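Two-component sensor histidine kinase (Nostoc sp., PDB 6OZB) probably senses light through a bilin bound in its GAF domain, here phycoerythrobilin, as part of a cyanobacterial phytochrome that would signal through a histidine kinase. Local coordinates at residues C[150-155]-C[179-184]; C[34-39]-C[64-69]; C[109-114]-C[132-137]. The protein carries 1 engineered substitution. All coordinates share one frame; numbering follows the deposited sequence.

Overall arrangement
Three contacts sample one antiparallel GAF-domain sheet. Interaction 1 is the most central, about 7 Å from the chain's centre, where helix 178-201 packs on strand 150-158 through mainly apolar contacts, with no hydrogen bond across. Interaction 2 also sets a helix on the sheet, but on strand 63-70, next to the outermost strand 82-83, and only partly buried; a small apolar patch shares the interface with bridging waters. Interaction 3 is buried at the far edge, on outermost strand 131-134, about 17 Å from the chain's centre, with neighbouring subunits packing against it. Here two strands pair by backbone hydrogen bonds. Interactions 1 and 3 both touch phycoerythrobilin, the first by van der Waals contact, the second by hydrogen bonds.

Interaction 1 (C[150-155]-C[179-184]); sequences SSVVAP and DELEAM. With PEB (phycoerythrobilin), chain F.
Strand 150-155 and helix 179-184 pass 9.3 Å apart at their axes, their N-to-C directions 41° apart, the CA atoms of A154 and M184 being the nearest pair across, 6.8 Å. V152 does most of the work from the strand. Its CG1 is anti to the backbone N (chi1 -177°), and this branch meets two helix side chains at once: M184 SD lies 3.4 Å from V152 CG1, and L181 CD2 lies 3.8 Å from the same methyl. M184 runs straight out to its sulfur and then bends (chi3 79°), which swings CE across the strand to V152 CG1 and V152 O (3.8 Å each), with A154 CB at a looser 4.5 Å from CE. At the edge of this patch, E180 OE2 is 4.3 Å from V152 CG2, but the carboxylate is committed to a salt bridge with R174. V153 turns its side chain from the helix to the bilin, its CB 3.4 Å from PEB O1C. Strand 150-158 thus forms part of the wall between the chromophore pocket and helix 178-201. No hydrogen bond links the two segments, so their contact rests on the fit of methyl, thioether and isobutyl groups.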
loop_
_atom_site.group_PDB
_atom_site.type_symbol
_atom_site.label_atom_id
_atom_site.label_comp_id
_atom_site.label_asym_id
_atom_site.label_seq_id
_atom_site.Cartn_x
_atom_site.Cartn_y
_atom_site.Cartn_z
ATOM N N SER C 150 9.108 -14.518 -3.819
ATOM C CA SER C 150 7.718 -14.439 -3.399
ATOM C C SER C 150 7.462 -15.412 -2.283
ATOM O O SER C 150 7.723 -16.612 -2.455
ATOM C CB SER C 150 6.784 -14.790 -4.571
ATOM O OG SER C 150 5.444 -15.010 -4.151
ATOM N N SER C 151 6.881 -14.925 -1.188
ATOM C CA SER C 151 6.502 -15.787 -0.073
ATOM C C SER C 151 5.045 -15.523 0.288
ATOM O O SER C 151 4.615 -14.369 0.314
ATOM C CB SER C 151 7.396 -15.526 1.123
ATOM O OG SER C 151 6.980 -16.268 2.244
ATOM N N VAL C 152 4.286 -16.583 0.559
ATOM C CA VAL C 152 2.904 -16.442 1.025
ATOM C C VAL C 152 2.725 -17.377 2.201
ATOM O O VAL C 152 3.056 -18.569 2.093
ATOM C CB VAL C 152 1.863 -16.778 -0.059
ATOM C CG1 VAL C 152 0.436 -16.531 0.465
ATOM C CG2 VAL C 152 2.076 -15.954 -1.302
ATOM N N VAL C 153 2.235 -16.838 3.317
ATOM C CA VAL C 153 2.079 -17.612 4.556
ATOM C C VAL C 153 0.675 -17.470 5.122
ATOM O O VAL C 153 0.150 -16.378 5.217
ATOM C CB VAL C 153 3.092 -17.149 5.600
ATOM C CG1 VAL C 153 2.877 -17.828 6.937
ATOM C CG2 VAL C 153 4.515 -17.432 5.091
ATOM N N ALA C 154 0.071 -18.599 5.484
ATOM C CA ALA C 154 -1.182 -18.601 6.228
ATOM C C ALA C 154 -1.040 -19.495 7.460
ATOM O O ALA C 154 -0.533 -20.621 7.346
ATOM C CB ALA C 154 -2.318 -19.095 5.362
ATOM N N PRO C 155 -1.479 -19.013 8.620
ATOM C CA PRO C 155 -1.350 -19.783 9.857
ATOM C C PRO C 155 -2.338 -20.919 9.930
ATOM O O PRO C 155 -3.439 -20.816 9.397
ATOM C CB PRO C 155 -1.628 -18.754 10.950
ATOM C CG PRO C 155 -2.501 -17.764 10.310
ATOM C CD PRO C 155 -2.063 -17.681 8.878
ATOM N N ASP C 179 -8.184 -14.410 -4.356
ATOM C CA ASP C 179 -8.673 -15.766 -4.579
ATOM C C ASP C 179 -7.668 -16.809 -4.131
ATOM O O ASP C 179 -8.048 -17.856 -3.600
ATOM C CB ASP C 179 -9.016 -15.985 -6.051
ATOM C CG ASP C 179 -10.359 -15.385 -6.440
ATOM O OD1 ASP C 179 -11.008 -14.723 -5.593
ATOM O OD2 ASP C 179 -10.770 -15.599 -7.602
ATOM N N GLU C 180 -6.385 -16.542 -4.356
ATOM C CA GLU C 180 -5.329 -17.435 -3.912
ATOM C C GLU C 180 -5.234 -17.445 -2.397
ATOM O O GLU C 180 -5.029 -18.505 -1.809
ATOM C CB GLU C 180 -3.983 -17.062 -4.519
ATOM C CG GLU C 180 -2.820 -17.904 -3.979
ATOM C CD GLU C 180 -1.522 -17.719 -4.787
ATOM O OE1 GLU C 180 -1.595 -17.352 -5.978
ATOM O OE2 GLU C 180 -0.431 -17.961 -4.227
ATOM N N LEU C 181 -5.406 -16.300 -1.747
ATOM C CA LEU C 181 -5.380 -16.327 -0.286
ATOM C C LEU C 181 -6.572 -17.082 0.241
ATOM O O LEU C 181 -6.458 -17.765 1.244
ATOM C CB LEU C 181 -5.391 -14.944 0.364
ATOM C CG LEU C 181 -4.173 -14.062 0.274
ATOM C CD1 LEU C 181 -4.423 -12.874 1.201
ATOM C CD2 LEU C 181 -2.922 -14.824 0.669
ATOM N N GLU C 182 -7.712 -16.922 -0.417
ATOM C CA GLU C 182 -8.947 -17.568 0.019
ATOM C C GLU C 182 -8.752 -19.081 -0.080
ATOM O O GLU C 182 -9.163 -19.814 0.808
ATOM C CB GLU C 182 -10.138 -17.085 -0.816
ATOM C CG GLU C 182 -11.451 -17.793 -0.518
ATOM C CD GLU C 182 -12.563 -17.386 -1.475
ATOM O OE1 GLU C 182 -12.597 -16.208 -1.891
ATOM O OE2 GLU C 182 -13.394 -18.253 -1.818
ATOM N N ALA C 183 -8.106 -19.542 -1.150
ATOM C CA ALA C 183 -7.791 -20.960 -1.307
ATOM C C ALA C 183 -6.902 -21.476 -0.190
ATOM O O ALA C 183 -7.170 -22.530 0.379
ATOM C CB ALA C 183 -7.125 -21.210 -2.644
ATOM N N MET C 184 -5.836 -20.746 0.113
ATOM C CA MET C 184 -4.947 -21.124 1.203
ATOM C C MET C 184 -5.704 -21.175 2.524
ATOM O O MET C 184 -5.459 -22.048 3.363
ATOM C CB MET C 184 -3.757 -20.154 1.264
ATOM C CG MET C 184 -2.813 -20.409 0.136
ATOM S SD MET C 184 -1.425 -19.307 0.199
ATOM C CE MET C 184 -0.413 -20.087 1.449
HETATM C CHC PEB F . 9.970 -17.070 9.013
HETATM N NC PEB F . 9.628 -14.592 9.388
HETATM C C1C PEB F . 8.625 -13.673 9.413
HETATM C C2C PEB F . 7.430 -14.282 9.126
HETATM C C3C PEB F . 7.680 -15.621 8.922
HETATM C C4C PEB F . 9.070 -15.804 9.094
HETATM C CMC PEB F . 6.563 -16.600 8.608
HETATM C CAC PEB F . 6.071 -13.505 9.066
HETATM C CBC PEB F . 5.966 -12.693 7.785
HETATM C CGC PEB F . 5.583 -13.619 6.660
HETATM O O1C PEB F . 4.510 -14.280 6.763
HETATM O O2C PEB F . 6.309 -13.726 5.627
HETATM N ND PEB F . 9.123 -17.926 6.902
HETATM C C1D PEB F . 9.304 -18.195 8.389
HETATM C C2D PEB F . 10.189 -19.350 8.407
HETATM C C3D PEB F . 10.545 -19.739 7.133
HETATM C C4D PEB F . 9.919 -18.935 6.150
HETATM C CMD PEB F . 10.743 -19.965 9.721
HETATM C CAD PEB F . 11.578 -20.840 6.836
HETATM C CBD PEB F . 11.316 -21.736 5.834
HETATM O OD PEB F . 9.988 -19.024 4.933
HETATM N NA PEB F . 14.135 -12.870 10.853
HETATM C C1A PEB F . 15.362 -13.578 10.971
HETATM C C2A PEB F . 16.300 -12.805 11.861
HETATM C C3A PEB F . 15.560 -11.559 12.321
HETATM C C4A PEB F . 14.179 -11.657 11.641
HETATM C CMA PEB F . 16.835 -13.664 13.050
HETATM C CBA PEB F . 17.582 -9.989 12.558
HETATM O OA PEB F . 15.582 -14.654 10.440
HETATM C CHA PEB F . 13.249 -10.664 11.732
HETATM C CAA PEB F . 16.166 -10.193 11.988
HETATM N NB PEB F . 11.148 -11.958 10.618
HETATM C C1B PEB F . 11.850 -10.775 11.131
HETATM C C2B PEB F . 11.013 -9.603 11.036
HETATM C C3B PEB F . 9.775 -10.024 10.452
HETATM C C4B PEB F . 9.818 -11.505 10.182
HETATM C CHB PEB F . 8.741 -12.165 9.644
HETATM C CMB PEB F . 11.399 -8.227 11.476
HETATM C CAB PEB F . 8.587 -9.136 10.147
HETATM C CBB PEB F . 8.634 -8.741 8.687
HETATM C CGB PEB F . 7.508 -7.720 8.515
HETATM O O1B PEB F . 6.315 -8.117 8.677
HETATM O O2B PEB F . 7.775 -6.522 8.255
#

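Interaction 2 (C[34-39]-C[64-69])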
loop_
_atom_site.group_PDB
_atom_site.type_symbol
_atom_site.label_atom_id
_atom_site.label_comp_id
_atom_site.label_asym_id
_atom_site.label_seq_id
_atom_site.Cartn_x
_atom_site.Cartn_y
_atom_site.Cartn_z
ATOM N N ASP C 34 0.672 -38.524 7.940
ATOM C CA ASP C 34 0.475 -38.940 6.548
ATOM C C ASP C 34 -0.526 -38.063 5.820
ATOM O O ASP C 34 -0.381 -37.817 4.624
ATOM C CB ASP C 34 0.022 -40.390 6.485
ATOM C CG ASP C 34 1.057 -41.341 7.009
ATOM O OD1 ASP C 34 2.256 -41.017 6.935
ATOM O OD2 ASP C 34 0.666 -42.395 7.541
ATOM N N ILE C 35 -1.554 -37.590 6.522
ATOM C CA ILE C 35 -2.468 -36.650 5.910
ATOM C C ILE C 35 -1.733 -35.377 5.512
ATOM O O ILE C 35 -1.958 -34.824 4.443
ATOM C CB ILE C 35 -3.636 -36.263 6.850
ATOM C CG1 ILE C 35 -4.453 -37.506 7.211
ATOM C CG2 ILE C 35 -4.492 -35.232 6.190
ATOM C CD1 ILE C 35 -5.571 -37.249 8.136
ATOM N N ILE C 36 -0.872 -34.898 6.399
ATOM C CA ILE C 36 -0.163 -33.644 6.160
ATOM C C ILE C 36 0.844 -33.779 5.021
ATOM O O ILE C 36 0.933 -32.897 4.173
ATOM C CB ILE C 36 0.538 -33.173 7.440
ATOM C CG1 ILE C 36 -0.501 -32.652 8.415
ATOM C CG2 ILE C 36 1.481 -32.077 7.181
ATOM C CD1 ILE C 36 0.029 -32.597 9.829
ATOM N N THR C 37 1.566 -34.885 4.998
ATOM C CA THR C 37 2.565 -35.150 3.946
ATOM C C THR C 37 1.912 -35.214 2.577
ATOM O O THR C 37 2.329 -34.518 1.642
ATOM C CB THR C 37 3.324 -36.463 4.220
ATOM O OG1 THR C 37 4.141 -36.317 5.399
ATOM C CG2 THR C 37 4.218 -36.831 3.046
ATOM N N ALA C 38 0.843 -35.982 2.461
ATOM C CA ALA C 38 0.204 -36.162 1.153
ATOM C C ALA C 38 -0.435 -34.886 0.662
ATOM O O ALA C 38 -0.529 -34.652 -0.543
ATOM C CB ALA C 38 -0.834 -37.277 1.216
ATOM N N THR C 39 -0.801 -34.012 1.587
ATOM C CA THR C 39 -1.544 -32.830 1.240
ATOM C C THR C 39 -0.650 -31.763 0.628
ATOM O O THR C 39 -1.075 -31.026 -0.254
ATOM C CB THR C 39 -2.263 -32.228 2.489
ATOM O OG1 THR C 39 -3.234 -33.163 2.994
ATOM C CG2 THR C 39 -2.945 -30.915 2.148
ATOM N N GLN C 64 9.631 -26.564 12.994
ATOM C CA GLN C 64 10.221 -27.529 12.086
ATOM C C GLN C 64 9.403 -27.683 10.793
ATOM O O GLN C 64 8.155 -27.670 10.789
ATOM C CB GLN C 64 10.345 -28.881 12.785
ATOM C CG GLN C 64 11.007 -29.960 11.926
ATOM C CD GLN C 64 11.236 -31.256 12.678
ATOM O OE1 GLN C 64 10.347 -31.755 13.377
ATOM N NE2 GLN C 64 12.431 -31.815 12.533
ATOM N N VAL C 65 10.104 -27.815 9.676
ATOM C CA VAL C 65 9.441 -28.122 8.432
ATOM C C VAL C 65 9.113 -29.607 8.455
ATOM O O VAL C 65 10.012 -30.446 8.452
ATOM C CB VAL C 65 10.313 -27.740 7.210
ATOM C CG1 VAL C 65 9.632 -28.133 5.923
ATOM C CG2 VAL C 65 10.612 -26.260 7.205
ATOM N N ILE C 66 7.826 -29.940 8.530
ATOM C CA ILE C 66 7.428 -31.346 8.677
ATOM C C ILE C 66 6.874 -31.928 7.392
ATOM O O ILE C 66 6.674 -33.130 7.301
ATOM C CB ILE C 66 6.406 -31.544 9.812
ATOM C CG1 ILE C 66 5.168 -30.676 9.627
ATOM C CG2 ILE C 66 7.083 -31.256 11.137
ATOM C CD1 ILE C 66 3.949 -31.195 10.422
ATOM N N ALA C 67 6.597 -31.076 6.404
ATOM C CA ALA C 67 6.195 -31.550 5.078
ATOM C C ALA C 67 6.583 -30.529 4.019
ATOM O O ALA C 67 6.576 -29.319 4.280
ATOM C CB ALA C 67 4.708 -31.819 5.033
ATOM N N GLU C 68 6.878 -31.022 2.822
ATOM C CA GLU C 68 7.408 -30.187 1.765
ATOM C C GLU C 68 7.178 -30.822 0.391
ATOM O O GLU C 68 7.329 -32.043 0.216
ATOM C CB GLU C 68 8.886 -29.963 2.018
ATOM C CG GLU C 68 9.645 -29.238 0.928
ATOM C CD GLU C 68 11.098 -29.163 1.260
ATOM O OE1 GLU C 68 11.578 -28.048 1.555
ATOM O OE2 GLU C 68 11.754 -30.231 1.259
ATOM N N SER C 69 6.798 -29.990 -0.572
ATOM C CA SER C 69 6.741 -30.405 -1.962
ATOM C C SER C 69 7.396 -29.346 -2.834
ATOM O O SER C 69 7.102 -28.158 -2.735
ATOM C CB SER C 69 5.277 -30.691 -2.374
ATOM O OG SER C 69 5.168 -31.062 -3.734
HETATM O O HOH W 1 6.629 -35.205 5.265
HETATM O O HOH W 2 4.959 -34.035 0.043
#
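I36 and A67 meet methyl to methyl: I36 CG2 sits 3.9 Å from A67 CB. That branch lies anti to the I36 backbone N and CG1 beside that N (chi1 -73°), which leaves the short branch facing the strand. From the neighbouring position I66 reaches in at a slant, CD1 coming to 4.2 Å from I36 CG2; its CG1 stands between the backbone N and the carbonyl carbon (chi1 56°), and the extended chain beyond it carries CD1 toward the helix. A67 CB also tucks against the helix backbone, 4.1 Å from T37 CA. I66 and A67 both pair with I54 of strand 51-57, forming a classic beta bulge in strand 63-70, and helix 32-47 lies over the strand at this irregular point of the GAF sheet. Beside the apolar patch the contact is wet. One water is 2.7 Å from T37 OG1 and donates to I66 O at 2.9 Å, joining helix side chain to bulge carbonyl; T37 OG1 is also hydrogen-bonded to E33 O. A second water donates to both T37 O and E68 O, each at 3.1 Å, spanning the two backbones where no direct hydrogen bond forms.

Interaction 3 (C[109-114]-C[132-137]). With PEB (phycoerythrobilin), chain F.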
loop_
_atom_site.group_PDB
_atom_site.type_symbol
_atom_site.label_atom_id
_atom_site.label_comp_id
_atom_site.label_asym_id
_atom_site.label_seq_id
_atom_site.Cartn_x
_atom_site.Cartn_y
_atom_site.Cartn_z
ATOM N N THR C 109 9.464 -5.283 -4.753
ATOM C CA THR C 109 8.982 -3.964 -4.310
ATOM C C THR C 109 9.336 -3.658 -2.855
ATOM O O THR C 109 9.160 -2.521 -2.389
ATOM C CB THR C 109 7.457 -3.828 -4.448
ATOM O OG1 THR C 109 6.795 -4.823 -3.645
ATOM C CG2 THR C 109 7.046 -3.920 -5.889
ATOM N N GLY C 110 9.794 -4.672 -2.129
ATOM C CA GLY C 110 10.109 -4.522 -0.712
ATOM C C GLY C 110 8.887 -4.365 0.163
ATOM O O GLY C 110 8.969 -3.774 1.248
ATOM N N MET C 111 7.757 -4.898 -0.299
ATOM C CA MET C 111 6.484 -4.726 0.390
ATOM C C MET C 111 5.923 -6.059 0.896
ATOM O O MET C 111 6.162 -7.115 0.315
ATOM C CB MET C 111 5.456 -4.064 -0.519
ATOM C CG MET C 111 5.924 -2.775 -1.175
ATOM S SD MET C 111 6.130 -1.385 -0.023
ATOM C CE MET C 111 4.421 -0.916 0.312
ATOM N N ILE C 112 5.156 -5.981 1.977
ATOM C CA ILE C 112 4.440 -7.155 2.500
ATOM C C ILE C 112 2.973 -6.769 2.577
ATOM O O ILE C 112 2.641 -5.666 3.010
ATOM C CB ILE C 112 4.960 -7.592 3.885
ATOM C CG1 ILE C 112 4.125 -8.771 4.412
ATOM C CG2 ILE C 112 4.900 -6.441 4.885
ATOM C CD1 ILE C 112 4.703 -9.410 5.721
ATOM N N GLY C 113 2.107 -7.657 2.110
ATOM C CA GLY C 113 0.687 -7.424 2.113
ATOM C C GLY C 113 0.052 -8.325 3.137
ATOM O O GLY C 113 0.312 -9.530 3.139
ATOM N N GLN C 114 -0.814 -7.765 3.968
ATOM C CA GLN C 114 -1.377 -8.533 5.059
ATOM C C GLN C 114 -2.867 -8.390 5.090
ATOM O O GLN C 114 -3.435 -7.306 4.865
ATOM C CB GLN C 114 -0.732 -8.110 6.376
ATOM C CG GLN C 114 0.726 -8.607 6.433
ATOM C CD GLN C 114 1.398 -8.403 7.767
ATOM O OE1 GLN C 114 1.317 -7.332 8.378
ATOM N NE2 GLN C 114 2.058 -9.459 8.251
ATOM N N TYR C 132 -0.741 -3.252 1.699
ATOM C CA TYR C 132 0.706 -3.402 1.570
ATOM C C TYR C 132 1.491 -2.291 2.300
ATOM O O TYR C 132 1.140 -1.124 2.255
ATOM C CB TYR C 132 1.130 -3.433 0.082
ATOM C CG TYR C 132 0.788 -4.748 -0.606
ATOM C CD1 TYR C 132 -0.482 -4.967 -1.137
ATOM C CD2 TYR C 132 1.703 -5.759 -0.691
ATOM C CE1 TYR C 132 -0.805 -6.166 -1.724
ATOM C CE2 TYR C 132 1.385 -6.967 -1.280
ATOM C CZ TYR C 132 0.127 -7.159 -1.795
ATOM O OH TYR C 132 -0.187 -8.374 -2.386
ATOM N N ARG C 133 2.590 -2.702 2.931
ATOM C CA ARG C 133 3.471 -1.803 3.672
ATOM C C ARG C 133 4.908 -2.263 3.470
ATOM O O ARG C 133 5.129 -3.377 3.029
ATOM C CB ARG C 133 3.123 -1.809 5.163
ATOM C CG ARG C 133 3.284 -3.185 5.818
ATOM C CD ARG C 133 3.170 -3.120 7.344
ATOM N NE ARG C 133 3.197 -4.470 7.934
ATOM C CZ ARG C 133 4.300 -5.192 8.171
ATOM N NH1 ARG C 133 5.499 -4.716 7.869
ATOM N NH2 ARG C 133 4.205 -6.407 8.718
ATOM N N PRO C 134 5.888 -1.425 3.823
ATOM C CA PRO C 134 7.278 -1.890 3.690
ATOM C C PRO C 134 7.555 -3.057 4.633
ATOM O O PRO C 134 7.119 -3.043 5.785
ATOM C CB PRO C 134 8.105 -0.648 4.076
ATOM C CG PRO C 134 7.177 0.506 3.828
ATOM C CD PRO C 134 5.820 -0.018 4.235
ATOM N N VAL C 135 8.242 -4.069 4.128
ATOM C CA VAL C 135 8.591 -5.236 4.934
ATOM C C VAL C 135 9.969 -5.004 5.556
ATOM O O VAL C 135 10.792 -4.324 4.973
ATOM C CB VAL C 135 8.558 -6.516 4.106
ATOM C CG1 VAL C 135 9.710 -6.564 3.096
ATOM C CG2 VAL C 135 8.590 -7.775 5.001
ATOM N N ASP C 136 10.186 -5.521 6.766
ATOM C CA ASP C 136 11.469 -5.381 7.459
ATOM C C ASP C 136 12.610 -5.937 6.616
ATOM O O ASP C 136 12.480 -7.025 6.031
ATOM C CB ASP C 136 11.433 -6.110 8.800
ATOM C CG ASP C 136 12.544 -5.665 9.731
ATOM O OD1 ASP C 136 13.708 -6.032 9.474
ATOM O OD2 ASP C 136 12.254 -4.983 10.743
ATOM N N SER C 137 13.715 -5.200 6.548
ATOM C CA SER C 137 14.850 -5.609 5.725
ATOM C C SER C 137 15.424 -6.957 6.163
ATOM O O SER C 137 15.957 -7.702 5.344
ATOM C CB SER C 137 15.953 -4.550 5.761
ATOM O OG SER C 137 16.410 -4.331 7.083
HETATM C CHC PEB F . 9.970 -17.070 9.013
HETATM N NC PEB F . 9.628 -14.592 9.388
HETATM C C1C PEB F . 8.625 -13.673 9.413
HETATM C C2C PEB F . 7.430 -14.282 9.126
HETATM C C3C PEB F . 7.680 -15.621 8.922
HETATM C C4C PEB F . 9.070 -15.804 9.094
HETATM C CMC PEB F . 6.563 -16.600 8.608
HETATM C CAC PEB F . 6.071 -13.505 9.066
HETATM C CBC PEB F . 5.966 -12.693 7.785
HETATM C CGC PEB F . 5.583 -13.619 6.660
HETATM O O1C PEB F . 4.510 -14.280 6.763
HETATM O O2C PEB F . 6.309 -13.726 5.627
HETATM N ND PEB F . 9.123 -17.926 6.902
HETATM C C1D PEB F . 9.304 -18.195 8.389
HETATM C C2D PEB F . 10.189 -19.350 8.407
HETATM C C3D PEB F . 10.545 -19.739 7.133
HETATM C C4D PEB F . 9.919 -18.935 6.150
HETATM C CMD PEB F . 10.743 -19.965 9.721
HETATM C CAD PEB F . 11.578 -20.840 6.836
HETATM C CBD PEB F . 11.316 -21.736 5.834
HETATM O OD PEB F . 9.988 -19.024 4.933
HETATM N NA PEB F . 14.135 -12.870 10.853
HETATM C C1A PEB F . 15.362 -13.578 10.971
HETATM C C2A PEB F . 16.300 -12.805 11.861
HETATM C C3A PEB F . 15.560 -11.559 12.321
HETATM C C4A PEB F . 14.179 -11.657 11.641
HETATM C CMA PEB F . 16.835 -13.664 13.050
HETATM C CBA PEB F . 17.582 -9.989 12.558
HETATM O OA PEB F . 15.582 -14.654 10.440
HETATM C CHA PEB F . 13.249 -10.664 11.732
HETATM C CAA PEB F . 16.166 -10.193 11.988
HETATM N NB PEB F . 11.148 -11.958 10.618
HETATM C C1B PEB F . 11.850 -10.775 11.131
HETATM C C2B PEB F . 11.013 -9.603 11.036
HETATM C C3B PEB F . 9.775 -10.024 10.452
HETATM C C4B PEB F . 9.818 -11.505 10.182
HETATM C CHB PEB F . 8.741 -12.165 9.644
HETATM C CMB PEB F . 11.399 -8.227 11.476
HETATM C CAB PEB F . 8.587 -9.136 10.147
HETATM C CBB PEB F . 8.634 -8.741 8.687
HETATM C CGB PEB F . 7.508 -7.720 8.515
HETATM O O1B PEB F . 6.315 -8.117 8.677
HETATM O O2B PEB F . 7.775 -6.522 8.255
HETATM O O HOH W 3 11.191 -3.107 2.412
HETATM O O HOH W 4 0.209 -4.809 8.321
#
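I112 and R133 form the hydrogen-bonded pair at the centre of this antiparallel contact, with I112 N giving a nearly straight bond to R133 O (2.8 Å, 168°) and R133 N returning one to I112 O. Packing is tight on both faces of the sheet. On the side of this pair, I112 CG2 sits 3.5 Å above the middle of the R133 guanidinium, the two running alongside each other, and also touches V135 CB at 3.7 Å. On the other, G113 CA makes a CH-pi contact over the Y132 ring, 3.6 Å from its centroid, with glycine leaving room for the ring to lie close to the backbone. M111, curled back on itself, lays CE against the R133 backbone.

The wetter parts are at the margins. Q114 OE1 takes a bond from R133 NH2 (3.1 Å) that arrives above its carbonyl plane, the amide and guanidinium being turned 76° apart, and a water links OE1 to R133 NE, while Q114 NE2 is hydrogen-bonded to S103 OG. Another water joins G110 O and V135 O, beside the V135 N to G110 O bond.

Stretched from CG to NE, R133 presents NH1 to PEB O2B (2.9 Å) and NH2 to PEB O1B (2.7 Å), and D136 N adds a bond to O2B. One guanidinium bonding both propionate oxygens in this way belongs to the bilin pocket of a phytochrome GAF domain.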